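Inositol-1,4,5-trisphosphate 5-phosphatase 1 (Schizosaccharomyces pombe, PDB 1I9Y) removes, through the catalytic region held in this chain, the 5-phosphate from soluble and lipid inositol phosphates with magnesium as cofactor, controlling phosphatidylinositol 4,5-bisphosphate levels. Local coordinates at residues E233-N238 with P279-R284; E21-K26 with L54-V59; N33-S38 with Y302-R307. One frame throughout, in Å; residues are numbered along the deposited sequence.

Contact 1 (E233-N238 with P279-R284)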
loop_
_atom_site.group_PDB
_atom_site.type_symbol
_atom_site.label_atom_id
_atom_site.label_comp_id
_atom_site.label_asym_id
_atom_site.label_seq_id
_atom_site.Cartn_x
_atom_site.Cartn_y
_atom_site.Cartn_z
ATOM N N GLU A 233 7.804 -3.442 -21.414
ATOM C CA GLU A 233 7.222 -2.589 -22.461
ATOM C C GLU A 233 5.855 -3.098 -22.839
ATOM O O GLU A 233 5.035 -2.347 -23.394
ATOM C CB GLU A 233 8.069 -2.583 -23.747
ATOM C CG GLU A 233 9.546 -2.164 -23.607
ATOM C CD GLU A 233 10.316 -2.409 -24.958
ATOM O OE1 GLU A 233 9.646 -2.692 -25.992
ATOM O OE2 GLU A 233 11.567 -2.319 -25.005
ATOM N N TYR A 234 5.577 -4.366 -22.542
ATOM C CA TYR A 234 4.285 -4.900 -22.874
ATOM C C TYR A 234 3.351 -5.046 -21.690
ATOM O O TYR A 234 2.239 -5.607 -21.818
ATOM C CB TYR A 234 4.474 -6.228 -23.564
ATOM C CG TYR A 234 5.052 -5.976 -24.951
ATOM C CD1 TYR A 234 6.411 -5.877 -25.162
ATOM C CD2 TYR A 234 4.203 -5.764 -26.018
ATOM C CE1 TYR A 234 6.932 -5.574 -26.460
ATOM C CE2 TYR A 234 4.682 -5.461 -27.263
ATOM C CZ TYR A 234 6.033 -5.374 -27.487
ATOM O OH TYR A 234 6.402 -5.115 -28.771
ATOM N N ASP A 235 3.806 -4.528 -20.552
ATOM C CA ASP A 235 3.001 -4.625 -19.330
ATOM C C ASP A 235 1.795 -3.702 -19.411
ATOM O O ASP A 235 1.936 -2.473 -19.652
ATOM C CB ASP A 235 3.852 -4.277 -18.109
ATOM C CG ASP A 235 3.012 -4.172 -16.831
ATOM O OD1 ASP A 235 2.455 -5.200 -16.396
ATOM O OD2 ASP A 235 2.897 -3.054 -16.276
ATOM N N GLN A 236 0.606 -4.276 -19.226
ATOM C CA GLN A 236 -0.601 -3.427 -19.273
ATOM C C GLN A 236 -0.689 -2.342 -18.194
ATOM O O GLN A 236 -1.157 -1.240 -18.472
ATOM C CB GLN A 236 -1.863 -4.271 -19.192
ATOM C CG GLN A 236 -2.083 -5.133 -20.444
ATOM C CD GLN A 236 -3.079 -6.195 -20.135
ATOM O OE1 GLN A 236 -3.512 -6.339 -18.964
ATOM N NE2 GLN A 236 -3.457 -6.971 -21.144
ATOM N N LEU A 237 -0.314 -2.633 -16.945
ATOM C CA LEU A 237 -0.415 -1.588 -15.937
ATOM C C LEU A 237 0.432 -0.339 -16.285
ATOM O O LEU A 237 -0.065 0.812 -16.146
ATOM C CB LEU A 237 -0.002 -2.099 -14.553
ATOM C CG LEU A 237 -0.149 -1.013 -13.469
ATOM C CD1 LEU A 237 -1.644 -0.465 -13.426
ATOM C CD2 LEU A 237 0.212 -1.609 -12.087
ATOM N N ASN A 238 1.714 -0.560 -16.650
ATOM C CA ASN A 238 2.627 0.523 -17.047
ATOM C C ASN A 238 1.968 1.349 -18.181
ATOM O O ASN A 238 1.938 2.576 -18.143
ATOM C CB ASN A 238 3.961 -0.040 -17.564
ATOM C CG ASN A 238 4.900 1.060 -18.071
ATOM O OD1 ASN A 238 5.292 1.969 -17.331
ATOM N ND2 ASN A 238 5.239 0.989 -19.337
ATOM N N PRO A 279 2.670 -15.597 -18.472
ATOM C CA PRO A 279 3.186 -14.991 -17.244
ATOM C C PRO A 279 2.854 -13.504 -17.247
ATOM O O PRO A 279 2.707 -12.902 -18.323
ATOM C CB PRO A 279 4.697 -15.224 -17.327
ATOM C CG PRO A 279 4.752 -16.591 -17.985
ATOM C CD PRO A 279 3.694 -16.442 -19.122
ATOM N N ALA A 280 2.782 -12.924 -16.048
ATOM C CA ALA A 280 2.445 -11.526 -15.880
ATOM C C ALA A 280 2.857 -10.982 -14.515
ATOM O O ALA A 280 2.975 -11.762 -13.550
ATOM C CB ALA A 280 0.880 -11.365 -16.032
ATOM N N TRP A 281 3.065 -9.656 -14.449
ATOM C CA TRP A 281 3.292 -9.002 -13.180
ATOM C C TRP A 281 1.899 -8.558 -12.660
ATOM O O TRP A 281 1.536 -7.369 -12.636
ATOM C CB TRP A 281 4.209 -7.786 -13.287
ATOM C CG TRP A 281 5.656 -8.163 -13.479
ATOM C CD1 TRP A 281 6.531 -8.698 -12.564
ATOM C CD2 TRP A 281 6.399 -7.905 -14.648
ATOM N NE1 TRP A 281 7.830 -8.768 -13.124
ATOM C CE2 TRP A 281 7.753 -8.286 -14.395
ATOM C CE3 TRP A 281 6.053 -7.382 -15.905
ATOM C CZ2 TRP A 281 8.746 -8.140 -15.365
ATOM C CZ3 TRP A 281 7.057 -7.244 -16.861
ATOM C CH2 TRP A 281 8.378 -7.623 -16.580
ATOM N N THR A 282 1.121 -9.532 -12.219
ATOM C CA THR A 282 -0.241 -9.262 -11.701
ATOM C C THR A 282 -0.200 -8.566 -10.361
ATOM O O THR A 282 -1.089 -7.800 -10.023
ATOM C CB THR A 282 -0.972 -10.599 -11.464
ATOM O OG1 THR A 282 -0.052 -11.469 -10.795
ATOM C CG2 THR A 282 -1.339 -11.265 -12.765
ATOM N N ASP A 283 0.839 -8.864 -9.586
ATOM C CA ASP A 283 0.981 -8.335 -8.234
ATOM C C ASP A 283 1.832 -7.063 -8.141
ATOM O O ASP A 283 2.995 -7.045 -8.529
ATOM C CB ASP A 283 1.591 -9.443 -7.387
ATOM C CG ASP A 283 0.791 -10.706 -7.550
ATOM O OD1 ASP A 283 -0.310 -10.696 -6.982
ATOM O OD2 ASP A 283 1.174 -11.637 -8.318
ATOM N N ARG A 284 1.243 -6.023 -7.590
ATOM C CA ARG A 284 1.937 -4.759 -7.529
ATOM C C ARG A 284 1.714 -3.847 -6.371
ATOM O O ARG A 284 0.688 -3.925 -5.665
ATOM C CB ARG A 284 1.662 -4.054 -8.837
ATOM C CG ARG A 284 2.808 -4.640 -9.671
ATOM C CD ARG A 284 2.539 -4.944 -10.978
ATOM N NE ARG A 284 3.164 -3.869 -11.708
ATOM C CZ ARG A 284 3.008 -3.765 -13.007
ATOM N NH1 ARG A 284 3.576 -2.761 -13.653
ATOM N NH2 ARG A 284 2.286 -4.699 -13.603
HETATM O O HOH W 1 1.885 -7.961 -16.066
#

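Contact 2 (E21-K26 with L54-V59)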
loop_
_atom_site.group_PDB
_atom_site.type_symbol
_atom_site.label_atom_id
_atom_site.label_comp_id
_atom_site.label_asym_id
_atom_site.label_seq_id
_atom_site.Cartn_x
_atom_site.Cartn_y
_atom_site.Cartn_z
ATOM N N GLU A 21 7.886 18.425 15.209
ATOM C CA GLU A 21 8.964 17.459 15.355
ATOM C C GLU A 21 8.753 16.484 14.184
ATOM O O GLU A 21 7.600 16.131 13.862
ATOM C CB GLU A 21 8.856 16.698 16.672
ATOM C CG GLU A 21 8.311 17.526 17.814
ATOM C CD GLU A 21 7.974 16.688 19.040
ATOM O OE1 GLU A 21 7.016 17.063 19.763
ATOM O OE2 GLU A 21 8.661 15.664 19.282
ATOM N N HIS A 22 9.852 16.072 13.551
ATOM C CA HIS A 22 9.791 15.142 12.430
ATOM C C HIS A 22 10.473 13.845 12.771
ATOM O O HIS A 22 11.540 13.840 13.384
ATOM C CB HIS A 22 10.446 15.717 11.187
ATOM C CG HIS A 22 9.671 16.837 10.576
ATOM N ND1 HIS A 22 9.610 18.092 11.137
ATOM C CD2 HIS A 22 8.885 16.874 9.474
ATOM C CE1 HIS A 22 8.816 18.860 10.410
ATOM N NE2 HIS A 22 8.364 18.146 9.397
ATOM N N LYS A 23 9.835 12.747 12.381
ATOM C CA LYS A 23 10.356 11.413 12.616
ATOM C C LYS A 23 10.138 10.526 11.351
ATOM O O LYS A 23 9.182 10.706 10.599
ATOM C CB LYS A 23 9.648 10.835 13.860
ATOM C CG LYS A 23 9.403 9.319 13.866
ATOM C CD LYS A 23 9.024 8.774 15.256
ATOM C CE LYS A 23 8.617 7.255 15.221
ATOM N NZ LYS A 23 9.718 6.252 14.925
ATOM N N ASN A 24 11.048 9.601 11.097
ATOM C CA ASN A 24 10.887 8.705 9.964
ATOM C C ASN A 24 10.277 7.408 10.504
ATOM O O ASN A 24 10.713 6.910 11.527
ATOM C CB ASN A 24 12.240 8.406 9.333
ATOM C CG ASN A 24 12.331 8.884 7.902
ATOM O OD1 ASN A 24 11.700 9.895 7.512
ATOM N ND2 ASN A 24 13.135 8.168 7.092
ATOM N N VAL A 25 9.266 6.871 9.823
ATOM C CA VAL A 25 8.629 5.611 10.248
ATOM C C VAL A 25 8.856 4.579 9.133
ATOM O O VAL A 25 8.617 4.869 7.945
ATOM C CB VAL A 25 7.087 5.818 10.490
ATOM C CG1 VAL A 25 6.364 4.474 10.549
ATOM C CG2 VAL A 25 6.867 6.616 11.817
ATOM N N LYS A 26 9.336 3.395 9.512
ATOM C CA LYS A 26 9.584 2.332 8.550
ATOM C C LYS A 26 8.333 1.522 8.308
ATOM O O LYS A 26 7.740 0.969 9.246
ATOM C CB LYS A 26 10.699 1.385 9.035
ATOM C CG LYS A 26 12.097 2.017 9.007
ATOM C CD LYS A 26 13.034 1.357 10.064
ATOM C CE LYS A 26 14.524 1.658 9.792
ATOM N NZ LYS A 26 15.521 1.125 10.816
ATOM N N LEU A 54 13.468 -4.537 11.721
ATOM C CA LEU A 54 12.048 -4.800 11.625
ATOM C C LEU A 54 11.382 -3.452 11.391
ATOM O O LEU A 54 11.823 -2.412 11.888
ATOM C CB LEU A 54 11.533 -5.419 12.927
ATOM C CG LEU A 54 12.116 -6.813 13.163
ATOM C CD1 LEU A 54 11.701 -7.299 14.532
ATOM C CD2 LEU A 54 11.636 -7.762 12.085
ATOM N N ALA A 55 10.306 -3.472 10.634
ATOM C CA ALA A 55 9.614 -2.245 10.341
ATOM C C ALA A 55 8.753 -1.811 11.516
ATOM O O ALA A 55 8.436 -2.600 12.417
ATOM C CB ALA A 55 8.733 -2.442 9.085
ATOM N N ASP A 56 8.345 -0.559 11.489
ATOM C CA ASP A 56 7.464 -0.044 12.543
ATOM C C ASP A 56 6.035 -0.492 12.291
ATOM O O ASP A 56 5.306 -0.829 13.206
ATOM C CB ASP A 56 7.531 1.480 12.545
ATOM C CG ASP A 56 8.926 1.977 12.968
ATOM O OD1 ASP A 56 9.382 1.570 14.036
ATOM O OD2 ASP A 56 9.558 2.739 12.239
ATOM N N ILE A 57 5.665 -0.502 11.016
ATOM C CA ILE A 57 4.332 -0.860 10.631
ATOM C C ILE A 57 4.409 -1.885 9.512
ATOM O O ILE A 57 5.195 -1.682 8.566
ATOM C CB ILE A 57 3.566 0.402 10.129
ATOM C CG1 ILE A 57 3.541 1.464 11.222
ATOM C CG2 ILE A 57 2.125 0.007 9.699
ATOM C CD1 ILE A 57 2.944 2.797 10.761
ATOM N N TYR A 58 3.659 -2.999 9.646
ATOM C CA TYR A 58 3.569 -3.992 8.586
ATOM C C TYR A 58 2.164 -3.910 8.024
ATOM O O TYR A 58 1.184 -4.026 8.765
ATOM C CB TYR A 58 3.811 -5.420 9.072
ATOM C CG TYR A 58 5.267 -5.707 9.292
ATOM C CD1 TYR A 58 5.889 -5.263 10.434
ATOM C CD2 TYR A 58 6.029 -6.369 8.322
ATOM C CE1 TYR A 58 7.234 -5.441 10.619
ATOM C CE2 TYR A 58 7.394 -6.579 8.505
ATOM C CZ TYR A 58 7.988 -6.100 9.647
ATOM O OH TYR A 58 9.346 -6.174 9.859
ATOM N N VAL A 59 2.053 -3.754 6.716
ATOM C CA VAL A 59 0.741 -3.653 6.110
ATOM C C VAL A 59 0.706 -4.873 5.187
ATOM O O VAL A 59 1.451 -4.941 4.221
ATOM C CB VAL A 59 0.638 -2.313 5.298
ATOM C CG1 VAL A 59 -0.677 -2.272 4.470
ATOM C CG2 VAL A 59 0.714 -1.101 6.294
HETATM O O HOH W 2 9.513 3.717 16.334
#

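Contact 3 (N33-S38 with Y302-R307)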
loop_
_atom_site.group_PDB
_atom_site.type_symbol
_atom_site.label_atom_id
_atom_site.label_comp_id
_atom_site.label_asym_id
_atom_site.label_seq_id
_atom_site.Cartn_x
_atom_site.Cartn_y
_atom_site.Cartn_z
ATOM N N ASN A 33 -1.397 -13.211 -3.361
ATOM C CA ASN A 33 -2.612 -13.826 -3.837
ATOM C C ASN A 33 -2.310 -15.279 -3.465
ATOM O O ASN A 33 -1.427 -15.921 -4.061
ATOM C CB ASN A 33 -2.782 -13.768 -5.369
ATOM C CG ASN A 33 -4.032 -14.492 -5.825
ATOM O OD1 ASN A 33 -4.261 -15.608 -5.444
ATOM N ND2 ASN A 33 -4.838 -13.857 -6.669
ATOM N N LEU A 34 -3.056 -15.768 -2.485
ATOM C CA LEU A 34 -2.889 -17.113 -1.925
ATOM C C LEU A 34 -3.371 -18.264 -2.717
ATOM O O LEU A 34 -2.950 -19.391 -2.422
ATOM C CB LEU A 34 -3.610 -17.190 -0.565
ATOM C CG LEU A 34 -3.129 -16.077 0.330
ATOM C CD1 LEU A 34 -4.131 -15.964 1.486
ATOM C CD2 LEU A 34 -1.677 -16.345 0.849
ATOM N N ASN A 35 -4.268 -18.024 -3.685
ATOM C CA ASN A 35 -4.872 -19.113 -4.441
ATOM C C ASN A 35 -5.621 -20.072 -3.464
ATOM O O ASN A 35 -5.729 -21.272 -3.734
ATOM C CB ASN A 35 -3.809 -19.919 -5.214
ATOM C CG ASN A 35 -4.432 -20.874 -6.220
ATOM O OD1 ASN A 35 -5.486 -20.562 -6.841
ATOM N ND2 ASN A 35 -3.782 -22.054 -6.408
ATOM N N GLY A 36 -6.049 -19.533 -2.322
ATOM C CA GLY A 36 -6.774 -20.315 -1.349
ATOM C C GLY A 36 -5.886 -21.197 -0.494
ATOM O O GLY A 36 -6.409 -22.008 0.240
ATOM N N CYS A 37 -4.565 -21.061 -0.568
ATOM C CA CYS A 37 -3.698 -21.951 0.234
ATOM C C CYS A 37 -3.880 -21.751 1.726
ATOM O O CYS A 37 -4.343 -20.706 2.202
ATOM C CB CYS A 37 -2.207 -21.767 -0.101
ATOM S SG CYS A 37 -1.510 -20.167 0.440
ATOM N N SER A 38 -3.429 -22.736 2.492
ATOM C CA SER A 38 -3.618 -22.652 3.925
ATOM C C SER A 38 -2.698 -21.694 4.609
ATOM O O SER A 38 -1.549 -21.531 4.245
ATOM C CB SER A 38 -3.431 -24.030 4.575
ATOM O OG SER A 38 -4.153 -25.032 3.890
ATOM N N TYR A 302 6.188 -20.802 -2.424
ATOM C CA TYR A 302 5.604 -21.658 -3.468
ATOM C C TYR A 302 4.244 -22.272 -3.186
ATOM O O TYR A 302 3.833 -23.219 -3.884
ATOM C CB TYR A 302 6.591 -22.816 -3.739
ATOM C CG TYR A 302 7.940 -22.354 -4.243
ATOM C CD1 TYR A 302 8.955 -21.950 -3.365
ATOM C CD2 TYR A 302 8.204 -22.362 -5.616
ATOM C CE1 TYR A 302 10.224 -21.562 -3.861
ATOM C CE2 TYR A 302 9.436 -21.987 -6.126
ATOM C CZ TYR A 302 10.455 -21.580 -5.264
ATOM O OH TYR A 302 11.667 -21.154 -5.793
ATOM N N TYR A 303 3.553 -21.751 -2.170
ATOM C CA TYR A 303 2.242 -22.255 -1.778
ATOM C C TYR A 303 1.146 -21.919 -2.782
ATOM O O TYR A 303 0.107 -22.534 -2.805
ATOM C CB TYR A 303 1.847 -21.629 -0.451
ATOM C CG TYR A 303 2.950 -21.683 0.557
ATOM C CD1 TYR A 303 3.238 -20.590 1.330
ATOM C CD2 TYR A 303 3.673 -22.891 0.781
ATOM C CE1 TYR A 303 4.213 -20.638 2.323
ATOM C CE2 TYR A 303 4.649 -22.964 1.777
ATOM C CZ TYR A 303 4.906 -21.830 2.539
ATOM O OH TYR A 303 5.846 -21.848 3.526
ATOM N N SER A 304 1.397 -20.917 -3.598
ATOM C CA SER A 304 0.388 -20.442 -4.516
ATOM C C SER A 304 0.833 -20.416 -5.983
ATOM O O SER A 304 1.992 -20.749 -6.299
ATOM C CB SER A 304 0.010 -19.029 -4.040
ATOM O OG SER A 304 -0.941 -18.444 -4.912
ATOM N N ASP A 305 -0.093 -20.085 -6.889
ATOM C CA ASP A 305 0.314 -19.969 -8.279
ATOM C C ASP A 305 0.871 -18.530 -8.494
ATOM O O ASP A 305 1.265 -18.193 -9.561
ATOM C CB ASP A 305 -0.814 -20.309 -9.270
ATOM C CG ASP A 305 -2.091 -19.555 -8.992
ATOM O OD1 ASP A 305 -2.149 -18.709 -8.085
ATOM O OD2 ASP A 305 -3.054 -19.829 -9.701
ATOM N N HIS A 306 0.943 -17.727 -7.438
ATOM C CA HIS A 306 1.555 -16.396 -7.494
ATOM C C HIS A 306 2.654 -16.389 -6.485
ATOM O O HIS A 306 2.555 -17.092 -5.455
ATOM C CB HIS A 306 0.659 -15.295 -6.962
ATOM C CG HIS A 306 -0.396 -14.853 -7.890
ATOM N ND1 HIS A 306 -1.469 -15.646 -8.225
ATOM C CD2 HIS A 306 -0.643 -13.637 -8.427
ATOM C CE1 HIS A 306 -2.339 -14.939 -8.925
ATOM N NE2 HIS A 306 -1.853 -13.717 -9.059
ATOM N N ARG A 307 3.673 -15.592 -6.753
ATOM C CA ARG A 307 4.702 -15.353 -5.745
ATOM C C ARG A 307 4.240 -14.157 -4.986
ATOM O O ARG A 307 3.580 -13.310 -5.550
ATOM C CB ARG A 307 6.047 -14.947 -6.347
ATOM C CG ARG A 307 6.680 -16.073 -7.097
ATOM C CD ARG A 307 7.497 -17.037 -6.157
ATOM N NE ARG A 307 8.046 -18.100 -7.003
ATOM C CZ ARG A 307 7.394 -19.231 -7.272
ATOM N NH1 ARG A 307 6.212 -19.491 -6.723
ATOM N NH2 ARG A 307 7.812 -20.016 -8.266
HETATM O O HOH W 3 1.044 -12.578 -4.903
HETATM O O HOH W 4 -4.588 -17.346 -7.558
HETATM O O HOH W 5 -2.213 -22.997 -4.209
#

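Contact 1 (E233-N238 with P279-R284)
Arg284 grips the carboxylate of Asp235 end-on, one nitrogen to each oxygen. NH1 of Arg284 lies 2.7 Å from Asp235 OD2, and its NH2 lies 2.8 Å from Asp235 OD1. The salt bridge is twisted rather than flat: the carboxylate and guanidinium planes are 46° apart, and NH1 meets OD2 from above the carboxylate plane although OD2 sits in the guanidinium plane. From the opposite face of the carboxylate, Asn238 N donates to Asp235 OD2 at 2.8 Å. Asp235 is thereby the N-cap of helix 236-242, where a short acid can hold a helix start and a cation at once. Bends at chi2 and chi3 bring the Arg284 guanidinium back over its own segment, and NH2 also donates to Trp281 O. Apolar Leu237 lays CD2 3.6 Å above the centre of one guanidinium face. A water links Asp235 OD1 to Trp281 N, and Glu252 forms a salt bridge with Arg284 NE. Around this buried core, Phe232 of helix 228-232 touches Arg284, Leu228 and Leu231 of that helix pack on Trp281, whose NE1 donates to Phe257 O, and Arg284, second residue of strand 283-288, is bonded through its backbone to Gly206.

Contact 2 (E21-K26 with L54-V59)
The carboxylate of Asp56 is the flat group of this contact, with Val25 CA and Lys26 CB on opposite sides of its plane near OD2. Between them Lys26 N comes in to the anti lone pair of OD2, a nearly straight bond of 2.8 Å from Lys26 N to Asp56 OD2. CG of Asp56 stands anti to its own carbonyl carbon (chi1 -66°), which keeps the carboxylate beside its backbone N and facing Lys26. Lys26 O in turn accepts twice: from Ile57 N at 3.1 Å, nearly along the C=O axis, and from Asp56 N at 2.8 Å, tilted out of the carbonyl plane. The acid thus extends the backbone pairing by one bond. Its OD1 pairs with Lys120 NZ, and a water joins OD1 to Lys23 NZ. With an alanine at Asp56, Lys26 N would probably lose its acceptor and Lys120 its charged mate. Small Ala55 fits with CB 3.6 Å from Lys26 O, while Val25 CG1 and Ile57 CD1 meet at 3.8 Å, and Ile57 packs on Phe153 and Tyr155 of strand 147-155. This is where the parallel strands 20-33 and 57-63 of a beta-alpha-beta unit start to pair, in the two-sheet core of the DNase I-like fold.

Contact 3 (N33-S38 with Y302-R307)
Stacking leads: the Asn33 side chain lies flat over one face of the His306 ring, amide and ring planes 7° apart. Asn33 CB sits 3.5 Å from the His306 ring centroid, a CH-pi contact. The Asn35 amide stacks less evenly on the Asp305 carboxylate, planes 24° apart, with Asn35 CG 3.7 Å from Asp305 OD1. Among the hydrogen bonds, Ser304 OG donates to Asn33 O at 2.7 Å and accepts from His306 N in an ST turn, placed for both by lying anti to the backbone N (chi1 178°). His306 ND1 donates to Asp305 OD1 at 3.1 Å, in the ring plane, which, with the stack, helps to hold the ring's rotation. Asn33 OD1 accepts from Asn35 N in an Asx turn, and its ND2 is held by Asp207 and Glu64; Asn35 OD1 accepts from Gln67. Waters bridge Asn33 N to Arg307 O and Asn35 ND2 to Tyr303 O. Asn35 and Gly36, both at positive phi, suit the Leu34-Cys37 type I' turn. Apolar contact is slight, Cys37 SG meeting Tyr303 CB at 3.8 Å. The first loop follows strand 20-33, the second precedes strand 309-320; Leu34 packs on Trp84 of helix 78-94 and Phe62 of strand 57-63.

In the fold
Contact 1 is buried, whereas contacts 2 and 3 are each only partly so. Strand 20-33 serves two of them: contact 2 uses its early part, and contact 3 starts from its last residue, their centres about 28 Å apart. Contact 1 belongs to the other sheet, at one of its outermost strands, 283-288, on the opposite side of the chain's centre from contact 2. Contacts 1 and 3 touch, Thr282 packing against His306. Chemistry follows place: a helix cap joined to a salt bridge within the interior, backbone pairing helped by an acid between parallel strands, and, between two loops with no regular pairing, stacked side chains, tight turns and bridging waters.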